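PDB 2FIW: GCN5-related N-acetyltransferase:Aminotransferase, class-II from Rhodopseudomonas palustris, which binds acetyl coenzyme A and, as a GCN5-related N-acetyltransferase, probably transfers the acetyl group to an amine of an acceptor substrate. Local coordinates for residues Thr21-Ile29 / Trp45-Phe55; Phe55-Leu65 / Phe76-Met87. One frame throughout, in Å; residues are numbered along the deposited sequence. Where two conformers were deposited one is given.

Contact 1: Thr21-Ile29 / Trp45-Phe55. With ACO (acetyl coenzyme *a), chain C.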
loop_
_atom_site.group_PDB
_atom_site.type_symbol
_atom_site.label_atom_id
_atom_site.label_comp_id
_atom_site.label_asym_id
_atom_site.label_seq_id
_atom_site.Cartn_x
_atom_site.Cartn_y
_atom_site.Cartn_z
ATOM N N THR A 21 -11.149 2.421 -5.059
ATOM C CA THR A 21 -9.801 2.522 -4.521
ATOM C C THR A 21 -9.841 3.225 -3.165
ATOM O O THR A 21 -9.164 2.809 -2.230
ATOM C CB THR A 21 -8.854 3.283 -5.499
ATOM O OG1 THR A 21 -8.906 2.660 -6.784
ATOM C CG2 THR A 21 -7.446 3.199 -5.034
ATOM N N ALA A 22 -10.625 4.297 -3.090
ATOM C CA ALA A 22 -10.817 5.056 -1.869
ATOM C C ALA A 22 -11.508 4.194 -0.838
ATOM O O ALA A 22 -11.197 4.297 0.331
ATOM C CB ALA A 22 -11.617 6.347 -2.134
ATOM N N ALA A 23 -12.409 3.324 -1.292
ATOM C CA ALA A 23 -13.106 2.367 -0.451
ATOM C C ALA A 23 -12.227 1.238 0.105
ATOM O O ALA A 23 -12.402 0.817 1.254
ATOM C CB ALA A 23 -14.301 1.803 -1.190
ATOM N N ILE A 24 -11.284 0.742 -0.689
ATOM C CA ILE A 24 -10.351 -0.299 -0.215
ATOM C C ILE A 24 -9.409 0.293 0.832
ATOM O O ILE A 24 -9.043 -0.368 1.803
ATOM C CB ILE A 24 -9.512 -0.908 -1.391
ATOM C CG1 ILE A 24 -10.373 -1.846 -2.244
ATOM C CG2 ILE A 24 -8.291 -1.650 -0.873
ATOM C CD1 ILE A 24 -9.833 -2.065 -3.660
ATOM N N PHE A 25 -9.021 1.545 0.596
ATOM C CA PHE A 25 -8.072 2.290 1.405
ATOM C C PHE A 25 -8.646 2.546 2.812
ATOM O O PHE A 25 -8.000 2.209 3.815
ATOM C CB PHE A 25 -7.731 3.581 0.648
ATOM C CG PHE A 25 -6.991 4.629 1.450
ATOM C CD1 PHE A 25 -7.690 5.674 2.073
ATOM C CD2 PHE A 25 -5.599 4.638 1.488
ATOM C CE1 PHE A 25 -7.005 6.665 2.771
ATOM C CE2 PHE A 25 -4.903 5.606 2.181
ATOM C CZ PHE A 25 -5.595 6.636 2.823
ATOM N N VAL A 26 -9.858 3.098 2.890
ATOM C CA VAL A 26 -10.451 3.362 4.198
ATOM C C VAL A 26 -10.815 2.071 4.939
ATOM O O VAL A 26 -10.645 2.018 6.153
ATOM C CB VAL A 26 -11.645 4.401 4.206
ATOM C CG1 VAL A 26 -11.479 5.464 3.156
ATOM C CG2 VAL A 26 -12.976 3.732 4.103
ATOM N N ALA A 27 -11.295 1.040 4.231
ATOM C CA ALA A 27 -11.673 -0.211 4.889
ATOM C C ALA A 27 -10.455 -0.958 5.416
ATOM O O ALA A 27 -10.500 -1.561 6.481
ATOM C CB ALA A 27 -12.468 -1.072 3.959
ATOM N N SER A 28 -9.364 -0.907 4.659
ATOM C CA SER A 28 -8.077 -1.495 5.047
ATOM C C SER A 28 -7.530 -0.855 6.329
ATOM O O SER A 28 -7.055 -1.537 7.231
ATOM C CB SER A 28 -7.079 -1.299 3.907
ATOM O OG SER A 28 -5.862 -1.972 4.160
ATOM N N ILE A 29 -7.597 0.473 6.390
ATOM C CA ILE A 29 -7.155 1.237 7.548
ATOM C C ILE A 29 -8.030 0.980 8.799
ATOM O O ILE A 29 -7.509 0.656 9.869
ATOM C CB ILE A 29 -7.078 2.731 7.196
ATOM C CG1 ILE A 29 -5.944 2.957 6.179
ATOM C CG2 ILE A 29 -6.938 3.621 8.470
ATOM C CD1 ILE A 29 -6.036 4.288 5.464
ATOM N N TRP A 45 -5.596 9.201 9.178
ATOM C CA TRP A 45 -5.024 8.411 8.089
ATOM C C TRP A 45 -6.065 8.197 6.968
ATOM O O TRP A 45 -5.809 8.581 5.833
ATOM C CB TRP A 45 -4.527 7.081 8.647
ATOM C CG TRP A 45 -3.747 6.212 7.728
ATOM C CD1 TRP A 45 -3.509 6.395 6.376
ATOM C CD2 TRP A 45 -3.134 4.975 8.076
ATOM N NE1 TRP A 45 -2.765 5.347 5.880
ATOM C CE2 TRP A 45 -2.525 4.458 6.902
ATOM C CE3 TRP A 45 -3.024 4.253 9.272
ATOM C CZ2 TRP A 45 -1.819 3.239 6.897
ATOM C CZ3 TRP A 45 -2.325 3.044 9.262
ATOM C CH2 TRP A 45 -1.738 2.549 8.079
ATOM N N ALA A 46 -7.225 7.609 7.296
ATOM C CA ALA A 46 -8.301 7.375 6.327
ATOM C C ALA A 46 -8.873 8.640 5.699
ATOM O O ALA A 46 -9.380 8.604 4.580
ATOM C CB ALA A 46 -9.426 6.603 6.965
ATOM N N SER A 47 -8.811 9.753 6.422
ATOM C CA SER A 47 -9.470 10.967 5.984
ATOM C C SER A 47 -8.813 11.481 4.713
ATOM O O SER A 47 -9.307 12.423 4.112
ATOM C CB SER A 47 -9.474 12.053 7.091
ATOM O OG SER A 47 -8.249 12.799 7.101
ATOM N N ALA A 48 -7.701 10.870 4.304
ATOM C CA ALA A 48 -7.032 11.285 3.071
ATOM C C ALA A 48 -7.896 11.026 1.826
ATOM O O ALA A 48 -7.787 11.739 0.821
ATOM C CB ALA A 48 -5.672 10.628 2.947
ATOM N N ALA A 49 -8.781 10.038 1.907
ATOM C CA ALA A 49 -9.697 9.735 0.810
ATOM C C ALA A 49 -10.897 10.712 0.724
ATOM O O ALA A 49 -11.717 10.623 -0.208
ATOM C CB ALA A 49 -10.168 8.285 0.910
ATOM N N ASP A 50 -10.976 11.625 1.703
ATOM C CA ASP A 50 -11.996 12.677 1.791
ATOM C C ASP A 50 -11.888 13.685 0.659
ATOM O O ASP A 50 -12.898 14.019 0.026
ATOM C CB ASP A 50 -11.894 13.449 3.121
ATOM C CG ASP A 50 -12.531 12.715 4.289
ATOM O OD1 ASP A 50 -13.063 11.606 4.076
ATOM O OD2 ASP A 50 -12.482 13.254 5.422
ATOM N N ASP A 51 -10.683 14.200 0.429
ATOM C CA ASP A 51 -10.438 15.075 -0.709
ATOM C C ASP A 51 -10.294 14.195 -1.951
ATOM O O ASP A 51 -9.189 13.771 -2.317
ATOM C CB ASP A 51 -9.197 15.945 -0.477
ATOM C CG ASP A 51 -9.023 17.025 -1.536
ATOM O OD1 ASP A 51 -9.843 17.106 -2.488
ATOM O OD2 ASP A 51 -8.041 17.788 -1.419
ATOM N N GLU A 52 -11.431 13.920 -2.576
ATOM C CA GLU A 52 -11.534 12.979 -3.704
ATOM C C GLU A 52 -10.618 13.274 -4.889
ATOM O O GLU A 52 -9.944 12.379 -5.402
ATOM C CB GLU A 52 -12.998 12.838 -4.153
ATOM C CG GLU A 52 -13.892 12.313 -3.020
ATOM C CD GLU A 52 -15.328 11.990 -3.435
ATOM O OE1 GLU A 52 -15.637 11.976 -4.657
ATOM O OE2 GLU A 52 -16.149 11.752 -2.517
ATOM N N ALA A 53 -10.583 14.535 -5.297
ATOM C CA ALA A 53 -9.743 14.974 -6.410
ATOM C C ALA A 53 -8.246 14.766 -6.142
ATOM O O ALA A 53 -7.493 14.337 -7.030
ATOM C CB ALA A 53 -10.050 16.448 -6.766
ATOM N N LYS A 54 -7.836 15.067 -4.918
ATOM C CA LYS A 54 -6.435 15.009 -4.490
ATOM C C LYS A 54 -5.998 13.563 -4.176
ATOM O O LYS A 54 -4.853 13.175 -4.433
ATOM C CB LYS A 54 -6.250 15.943 -3.282
ATOM C CG LYS A 54 -4.855 16.005 -2.688
ATOM C CD LYS A 54 -4.811 16.961 -1.492
ATOM C CE LYS A 54 -3.663 16.596 -0.527
ATOM N NZ LYS A 54 -2.343 16.537 -1.268
ATOM N N PHE A 55 -6.907 12.774 -3.616
ATOM C CA PHE A 55 -6.686 11.327 -3.496
ATOM C C PHE A 55 -6.499 10.673 -4.883
ATOM O O PHE A 55 -5.558 9.925 -5.094
ATOM C CB PHE A 55 -7.820 10.647 -2.719
ATOM C CG PHE A 55 -7.545 9.207 -2.382
ATOM C CD1 PHE A 55 -6.693 8.875 -1.323
ATOM C CD2 PHE A 55 -8.129 8.179 -3.121
ATOM C CE1 PHE A 55 -6.416 7.537 -1.013
ATOM C CE2 PHE A 55 -7.864 6.832 -2.811
ATOM C CZ PHE A 55 -7.007 6.516 -1.758
HETATM N N1A ACO C . -1.760 -19.212 4.780
HETATM C C2A ACO C . -1.064 -18.572 5.741
HETATM N N3A ACO C . -0.480 -17.381 5.509
HETATM C C4A ACO C . -0.563 -16.757 4.292
HETATM C C5A ACO C . -1.263 -17.350 3.254
HETATM C C6A ACO C . -1.899 -18.672 3.537
HETATM N N6A ACO C . -2.601 -19.329 2.580
HETATM N N7A ACO C . -1.182 -16.529 2.183
HETATM C C8A ACO C . -0.452 -15.448 2.553
HETATM N N9A ACO C . -0.074 -15.598 3.830
HETATM C C1B ACO C . 0.728 -14.677 4.680
HETATM C C2B ACO C . 2.105 -14.333 4.143
HETATM O O2B ACO C . 3.054 -15.347 4.477
HETATM C C3B ACO C . 2.394 -13.027 4.863
HETATM O O3B ACO C . 3.139 -13.246 6.063
HETATM P P3B ACO C . 4.083 -12.101 6.716
HETATM O O7A ACO C . 3.167 -11.088 7.393
HETATM O O8A ACO C . 4.829 -11.509 5.542
HETATM O O9A ACO C . 4.943 -12.899 7.672
HETATM C C4B ACO C . 1.022 -12.429 5.200
HETATM O O4B ACO C . 0.049 -13.434 4.910
HETATM C C5B ACO C . 0.700 -11.182 4.375
HETATM O O5B ACO C . 0.999 -11.469 3.001
HETATM P P1A ACO C . -0.005 -11.129 1.792
HETATM O O1A ACO C . -1.222 -12.029 1.873
HETATM O O2A ACO C . 0.870 -11.121 0.559
HETATM O O3A ACO C . -0.398 -9.603 2.153
HETATM P P2A ACO C . -1.893 -9.078 2.310
HETATM O O4A ACO C . -2.454 -9.652 3.582
HETATM O O5A ACO C . -2.598 -9.319 1.005
HETATM O O6A ACO C . -1.703 -7.480 2.487
HETATM C CBP ACO C . -1.021 -5.452 3.761
HETATM C CCP ACO C . -0.659 -6.858 3.252
HETATM C CDP ACO C . 0.102 -4.992 4.683
HETATM C CEP ACO C . -1.165 -4.498 2.586
HETATM C CAP ACO C . -2.374 -5.458 4.512
HETATM O OAP ACO C . -2.289 -6.170 5.759
HETATM C C9P ACO C . -3.074 -4.119 4.722
HETATM O O9P ACO C . -3.905 -3.646 3.800
HETATM N N8P ACO C . -2.885 -3.470 5.797
HETATM C C7P ACO C . -3.476 -2.203 6.250
HETATM C C6P ACO C . -3.002 -0.975 5.471
HETATM C C5P ACO C . -1.518 -0.843 5.628
HETATM O O5P ACO C . -0.982 -0.999 6.718
HETATM N N4P ACO C . -0.841 -0.567 4.524
HETATM C C3P ACO C . 0.598 -0.424 4.433
HETATM C C2P ACO C . 0.935 1.014 4.791
HETATM S S1P ACO C . 2.559 1.234 4.167
HETATM C C ACO C . 2.361 2.135 2.780
HETATM O O ACO C . 1.287 2.137 2.189
HETATM C CH3 ACO C . 3.384 2.853 2.344
#
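Phe25 sits at the centre of a small aromatic cluster with Trp45 and Phe55. The cluster joins the first long helix of this GNAT fold, residues 18-32, to the end of helix 39-46 and the start of helix 52-60. The tight part lies on the inner side. The Phe55 ring turns its edge to one face of Phe25 in an edge-to-face pair, with ring centroids 4.8 Å apart and planes at 56°. Phe25 CG lies anti to its backbone N (chi1 167°), which carries the ring across to residues 45-55. The opposite face of Phe25 is covered by CD1 of Ile29, one helical turn on. At the ring edge, Ala46 O lies near the ring plane, 3.6 Å from Phe25 CE1. Beyond the contact, Tyr89 also meets Phe25 edge-to-face, and Phe76 of strand 72-80 packs on it.

The outer side is built of smaller groups. Ala22, Val26, Ala46 and Ala49 line it, and all four are partly exposed to solvent. Ala22 CB meets Ala49 CB at 3.9 Å. Val26 CG1 reaches the same methyl, Ala49 CB, at 3.8 Å. No hydrogen bond crosses between the segments.

At the other end the contact runs into the acetyl coenzyme A pocket. Ser28 OG is hydrogen-bonded to Val90 O and lies 2.6 Å from ligand atom O9P. The far edge of the Trp45 indole faces ligand atom O5P, and its NE1 is hydrogen-bonded to Tyr89 OH. Over the indole face lies Ile29 CD1, in a CH-pi contact 3.5 Å from the centroid of the five-membered ring, 15° off its normal.

Contact 2: Phe55-Leu65 / Phe76-Met87; sequences FAARLSGQLTL and FASLKGPDHIDM. With ACO (acetyl coenzyme *a), chain C.
Arg58 and Asp86 form a salt bridge where helix 52-60 packs against the mixed beta sheet of the GNAT fold. The straight Arg58 side chain (chi2 -172°, chi3 180°) reaches from the helix far enough to meet Asp86 head on. NE donates to the syn side of Asp86 OD2 at 2.7 Å. OD2 lies close to the guanidinium plane, though the N-H...O angle is only 152°. The guanidinium and carboxylate planes are turned 57° apart, and the two bonds from NH2 are weak. Selenomethionine Met87 crosses beneath, with SE over one guanidinium face, 3.8 Å from Arg58 NE.

The Gln62 side chain crosses that of Asp86 at about a right angle. Its amide lies between Asp86 and Ser78. Asp86 and Met87 both face Ser78 in a classic beta bulge, and both side chains start out toward residues 55-65.

Beyond Gln62 the chain enters the antiparallel hairpin of strands 63-69 and 72-80. Leu63 and Leu79 form a hydrogen-bonded pair with their side chains alongside each other. Leu63 touches Leu110 of helix 99-112, and Leu79 touches Leu119 of strand 118-123. Thr64 and Phe76 also run side by side, on the face toward helix 18-32. The hydroxyl of Thr64 turns back to the C-terminal end of the preceding helix, 52-60: OG1 donates to Leu59 O at 2.7 Å.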
loop_
_atom_site.group_PDB
_atom_site.type_symbol
_atom_site.label_atom_id
_atom_site.label_comp_id
_atom_site.label_asym_id
_atom_site.label_seq_id
_atom_site.Cartn_x
_atom_site.Cartn_y
_atom_site.Cartn_z
ATOM N N PHE A 55 -6.907 12.774 -3.616
ATOM C CA PHE A 55 -6.686 11.327 -3.496
ATOM C C PHE A 55 -6.499 10.673 -4.883
ATOM O O PHE A 55 -5.558 9.925 -5.094
ATOM C CB PHE A 55 -7.820 10.647 -2.719
ATOM C CG PHE A 55 -7.545 9.207 -2.382
ATOM C CD1 PHE A 55 -6.693 8.875 -1.323
ATOM C CD2 PHE A 55 -8.129 8.179 -3.121
ATOM C CE1 PHE A 55 -6.416 7.537 -1.013
ATOM C CE2 PHE A 55 -7.864 6.832 -2.811
ATOM C CZ PHE A 55 -7.007 6.516 -1.758
ATOM N N ALA A 56 -7.401 10.981 -5.814
ATOM C CA ALA A 56 -7.318 10.495 -7.182
ATOM C C ALA A 56 -6.075 11.014 -7.927
ATOM O O ALA A 56 -5.435 10.266 -8.634
ATOM C CB ALA A 56 -8.608 10.836 -7.938
ATOM N N ALA A 57 -5.709 12.278 -7.739
ATOM C CA ALA A 57 -4.495 12.832 -8.366
ATOM C C ALA A 57 -3.202 12.139 -7.929
ATOM O O ALA A 57 -2.275 11.961 -8.736
ATOM C CB ALA A 57 -4.396 14.350 -8.152
ATOM N N ARG A 58 -3.124 11.761 -6.657
ATOM C CA ARG A 58 -1.941 11.081 -6.135
ATOM C C ARG A 58 -1.785 9.719 -6.828
ATOM O O ARG A 58 -0.700 9.329 -7.198
ATOM C CB ARG A 58 -2.049 10.932 -4.607
ATOM C CG ARG A 58 -0.892 10.241 -3.912
ATOM C CD ARG A 58 -1.275 10.012 -2.463
ATOM N NE ARG A 58 -0.233 9.336 -1.677
ATOM C CZ ARG A 58 -0.318 9.095 -0.366
ATOM N NH1 ARG A 58 -1.395 9.468 0.321
ATOM N NH2 ARG A 58 0.671 8.474 0.266
ATOM N N LEU A 59 -2.898 9.025 -7.004
ATOM C CA LEU A 59 -2.973 7.748 -7.674
ATOM C C LEU A 59 -2.658 7.832 -9.164
ATOM O O LEU A 59 -1.825 7.079 -9.669
ATOM C CB LEU A 59 -4.385 7.181 -7.474
ATOM C CG LEU A 59 -4.545 6.121 -6.369
ATOM C CD1 LEU A 59 -3.693 6.464 -5.232
ATOM C CD2 LEU A 59 -5.962 6.003 -5.904
ATOM N N SER A 60 -3.327 8.745 -9.864
ATOM C CA SER A 60 -3.237 8.845 -11.319
ATOM C C SER A 60 -1.890 9.386 -11.788
ATOM O O SER A 60 -1.479 9.142 -12.917
ATOM C CB SER A 60 -4.394 9.694 -11.879
ATOM O OG SER A 60 -4.183 11.075 -11.615
ATOM N N GLY A 61 -1.204 10.101 -10.904
ATOM C CA GLY A 61 0.085 10.703 -11.224
ATOM C C GLY A 61 1.250 9.846 -10.764
ATOM O O GLY A 61 2.416 10.227 -10.926
ATOM N N GLN A 62 0.925 8.686 -10.187
ATOM C CA GLN A 62 1.912 7.675 -9.808
ATOM C C GLN A 62 1.713 6.409 -10.652
ATOM O O GLN A 62 0.864 6.374 -11.549
ATOM C CB GLN A 62 1.803 7.386 -8.314
ATOM C CG GLN A 62 2.397 8.509 -7.442
ATOM C CD GLN A 62 2.031 8.412 -5.955
ATOM O OE1 GLN A 62 1.564 7.369 -5.462
ATOM N NE2 GLN A 62 2.229 9.512 -5.239
ATOM N N LEU A 63 2.509 5.381 -10.403
ATOM C CA LEU A 63 2.265 4.090 -11.059
ATOM C C LEU A 63 1.466 3.194 -10.118
ATOM O O LEU A 63 2.012 2.611 -9.187
ATOM C CB LEU A 63 3.566 3.421 -11.534
ATOM C CG LEU A 63 4.571 4.205 -12.395
ATOM C CD1 LEU A 63 5.661 3.251 -12.882
ATOM C CD2 LEU A 63 3.923 4.902 -13.604
ATOM N N THR A 64 0.163 3.116 -10.376
ATOM C CA THR A 64 -0.802 2.513 -9.464
ATOM C C THR A 64 -1.457 1.297 -10.103
ATOM O O THR A 64 -2.051 1.384 -11.176
ATOM C CB THR A 64 -1.905 3.555 -9.023
ATOM O OG1 THR A 64 -1.270 4.733 -8.541
ATOM C CG2 THR A 64 -2.808 2.998 -7.922
ATOM N N LEU A 65 -1.336 0.166 -9.421
ATOM C CA LEU A 65 -1.867 -1.098 -9.894
ATOM C C LEU A 65 -2.999 -1.538 -8.989
ATOM O O LEU A 65 -2.942 -1.323 -7.780
ATOM C CB LEU A 65 -0.760 -2.169 -9.909
ATOM C CG LEU A 65 0.359 -2.082 -10.969
ATOM C CD1 LEU A 65 1.571 -2.949 -10.589
ATOM C CD2 LEU A 65 -0.201 -2.470 -12.345
ATOM N N PHE A 76 -4.718 -2.510 -3.900
ATOM C CA PHE A 76 -3.958 -1.663 -4.815
ATOM C C PHE A 76 -2.609 -1.235 -4.206
ATOM O O PHE A 76 -2.402 -1.274 -2.971
ATOM C CB PHE A 76 -4.782 -0.438 -5.284
ATOM C CG PHE A 76 -4.874 0.653 -4.253
ATOM C CD1 PHE A 76 -5.791 0.555 -3.195
ATOM C CD2 PHE A 76 -4.013 1.754 -4.303
ATOM C CE1 PHE A 76 -5.861 1.557 -2.230
ATOM C CE2 PHE A 76 -4.081 2.762 -3.347
ATOM C CZ PHE A 76 -5.010 2.664 -2.309
ATOM N N ALA A 77 -1.679 -0.858 -5.071
ATOM C CA ALA A 77 -0.403 -0.337 -4.606
ATOM C C ALA A 77 0.097 0.718 -5.582
ATOM O O ALA A 77 -0.315 0.749 -6.741
ATOM C CB ALA A 77 0.618 -1.460 -4.421
ATOM N N SER A 78 0.985 1.582 -5.098
ATOM C CA SER A 78 1.389 2.751 -5.846
ATOM C C SER A 78 2.862 3.035 -5.697
ATOM O O SER A 78 3.389 3.166 -4.589
ATOM C CB SER A 78 0.580 3.957 -5.406
ATOM O OG SER A 78 0.440 4.892 -6.459
ATOM N N LEU A 79 3.534 3.107 -6.838
ATOM C CA LEU A 79 4.922 3.511 -6.863
ATOM C C LEU A 79 5.005 5.010 -7.166
ATOM O O LEU A 79 4.408 5.487 -8.135
ATOM C CB LEU A 79 5.692 2.688 -7.903
ATOM C CG LEU A 79 7.183 3.001 -8.036
ATOM C CD1 LEU A 79 7.972 2.255 -6.971
ATOM C CD2 LEU A 79 7.625 2.594 -9.434
ATOM N N LYS A 80 5.707 5.748 -6.308
ATOM C CA LYS A 80 6.020 7.148 -6.560
ATOM C C LYS A 80 7.450 7.227 -7.056
ATOM O O LYS A 80 8.341 6.564 -6.515
ATOM C CB LYS A 80 5.866 8.000 -5.295
ATOM C CG LYS A 80 6.240 9.470 -5.495
ATOM C CD LYS A 80 5.768 10.345 -4.345
ATOM C CE LYS A 80 6.364 11.746 -4.470
ATOM N NZ LYS A 80 5.343 12.831 -4.241
ATOM N N GLY A 81 7.654 8.025 -8.103
ATOM C CA GLY A 81 8.988 8.294 -8.636
ATOM C C GLY A 81 9.659 6.993 -9.025
ATOM O O GLY A 81 8.967 6.006 -9.307
ATOM N N PRO A 82 11.009 6.970 -9.014
ATOM C CA PRO A 82 11.732 5.744 -9.354
ATOM C C PRO A 82 11.640 4.624 -8.289
ATOM O O PRO A 82 11.516 3.443 -8.647
ATOM C CB PRO A 82 13.183 6.230 -9.532
ATOM C CG PRO A 82 13.286 7.432 -8.645
ATOM C CD PRO A 82 11.919 8.084 -8.683
ATOM N N ASP A 83 11.669 4.992 -7.007
ATOM C CA ASP A 83 11.939 4.006 -5.956
ATOM C C ASP A 83 11.109 4.060 -4.668
ATOM O O ASP A 83 11.487 3.442 -3.679
ATOM C CB ASP A 83 13.426 4.047 -5.601
ATOM C CG ASP A 83 13.900 5.438 -5.213
ATOM O OD1 ASP A 83 13.057 6.341 -4.957
ATOM O OD2 ASP A 83 15.141 5.624 -5.170
ATOM N N HIS A 84 9.996 4.783 -4.670
ATOM C CA HIS A 84 9.138 4.832 -3.484
ATOM C C HIS A 84 7.874 3.994 -3.582
ATOM O O HIS A 84 7.030 4.229 -4.447
ATOM C CB HIS A 84 8.747 6.261 -3.138
ATOM C CG HIS A 84 9.884 7.092 -2.656
ATOM N ND1 HIS A 84 10.758 7.719 -3.513
ATOM C CD2 HIS A 84 10.298 7.395 -1.403
ATOM C CE1 HIS A 84 11.662 8.377 -2.811
ATOM N NE2 HIS A 84 11.406 8.196 -1.527
ATOM N N ILE A 85 7.730 3.047 -2.663
ATOM C CA ILE A 85 6.449 2.388 -2.466
ATOM C C ILE A 85 5.591 3.335 -1.657
ATOM O O ILE A 85 5.737 3.433 -0.443
ATOM C CB ILE A 85 6.579 1.026 -1.758
ATOM C CG1 ILE A 85 7.395 0.058 -2.629
ATOM C CG2 ILE A 85 5.189 0.462 -1.401
ATOM C CD1 ILE A 85 7.315 -1.368 -2.182
ATOM N N ASP A 86 4.702 4.038 -2.350
ATOM C CA ASP A 86 3.894 5.084 -1.748
ATOM C C ASP A 86 2.660 4.542 -1.023
ATOM O O ASP A 86 2.261 5.080 0.003
ATOM C CB ASP A 86 3.479 6.099 -2.813
ATOM C CG ASP A 86 2.900 7.372 -2.215
ATOM O OD1 ASP A 86 3.551 7.971 -1.335
ATOM O OD2 ASP A 86 1.796 7.779 -2.627
HETATM N N MSE A 87 2.067 3.480 -1.562
HETATM C CA MSE A 87 0.807 2.938 -1.072
HETATM C C MSE A 87 0.705 1.444 -1.306
HETATM O O MSE A 87 1.147 0.938 -2.346
HETATM C CB MSE A 87 -0.370 3.644 -1.744
HETATM C CG MSE A 87 -0.399 5.136 -1.478
HETATM SE SE MSE A 87 -1.975 5.988 -2.131
HETATM C CE MSE A 87 -1.628 5.847 -3.919
HETATM N N1A ACO C . -1.760 -19.212 4.780
HETATM C C2A ACO C . -1.064 -18.572 5.741
HETATM N N3A ACO C . -0.480 -17.381 5.509
HETATM C C4A ACO C . -0.563 -16.757 4.292
HETATM C C5A ACO C . -1.263 -17.350 3.254
HETATM C C6A ACO C . -1.899 -18.672 3.537
HETATM N N6A ACO C . -2.601 -19.329 2.580
HETATM N N7A ACO C . -1.182 -16.529 2.183
HETATM C C8A ACO C . -0.452 -15.448 2.553
HETATM N N9A ACO C . -0.074 -15.598 3.830
HETATM C C1B ACO C . 0.728 -14.677 4.680
HETATM C C2B ACO C . 2.105 -14.333 4.143
HETATM O O2B ACO C . 3.054 -15.347 4.477
HETATM C C3B ACO C . 2.394 -13.027 4.863
HETATM O O3B ACO C . 3.139 -13.246 6.063
HETATM P P3B ACO C . 4.083 -12.101 6.716
HETATM O O7A ACO C . 3.167 -11.088 7.393
HETATM O O8A ACO C . 4.829 -11.509 5.542
HETATM O O9A ACO C . 4.943 -12.899 7.672
HETATM C C4B ACO C . 1.022 -12.429 5.200
HETATM O O4B ACO C . 0.049 -13.434 4.910
HETATM C C5B ACO C . 0.700 -11.182 4.375
HETATM O O5B ACO C . 0.999 -11.469 3.001
HETATM P P1A ACO C . -0.005 -11.129 1.792
HETATM O O1A ACO C . -1.222 -12.029 1.873
HETATM O O2A ACO C . 0.870 -11.121 0.559
HETATM O O3A ACO C . -0.398 -9.603 2.153
HETATM P P2A ACO C . -1.893 -9.078 2.310
HETATM O O4A ACO C . -2.454 -9.652 3.582
HETATM O O5A ACO C . -2.598 -9.319 1.005
HETATM O O6A ACO C . -1.703 -7.480 2.487
HETATM C CBP ACO C . -1.021 -5.452 3.761
HETATM C CCP ACO C . -0.659 -6.858 3.252
HETATM C CDP ACO C . 0.102 -4.992 4.683
HETATM C CEP ACO C . -1.165 -4.498 2.586
HETATM C CAP ACO C . -2.374 -5.458 4.512
HETATM O OAP ACO C . -2.289 -6.170 5.759
HETATM C C9P ACO C . -3.074 -4.119 4.722
HETATM O O9P ACO C . -3.905 -3.646 3.800
HETATM N N8P ACO C . -2.885 -3.470 5.797
HETATM C C7P ACO C . -3.476 -2.203 6.250
HETATM C C6P ACO C . -3.002 -0.975 5.471
HETATM C C5P ACO C . -1.518 -0.843 5.628
HETATM O O5P ACO C . -0.982 -0.999 6.718
HETATM N N4P ACO C . -0.841 -0.567 4.524
HETATM C C3P ACO C . 0.598 -0.424 4.433
HETATM C C2P ACO C . 0.935 1.014 4.791
HETATM S S1P ACO C . 2.559 1.234 4.167
HETATM C C ACO C . 2.361 2.135 2.780
HETATM O O ACO C . 1.287 2.137 2.189
HETATM C CH3 ACO C . 3.384 2.853 2.344
HETATM O O HOH W 1 5.408 9.032 -9.749
#

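Overall arrangement
Contacts 1 and 2 follow each other along the chain and share Phe55 on helix 52-60. Their centres are about 14 Å apart. They meet directly where helix 18-32 lies on the sheet: Thr21 O is 3.5 Å from Phe76 CE1, and Phe25 CB is 4.0 Å from the same CE1 atom. Both reach acetyl coenzyme A, but at different parts of it. Contact 1 borders the pantetheine arm through Ser28 and Trp45. Contact 2 borders the acetyl end, with Met87 CA 3.4 Å from the acetyl oxygen O and Asp86 O 3.4 Å from the acetyl carbon CH3. The beta bulge of contact 2 therefore lies beside the acetyl group, which is probably the one transferred.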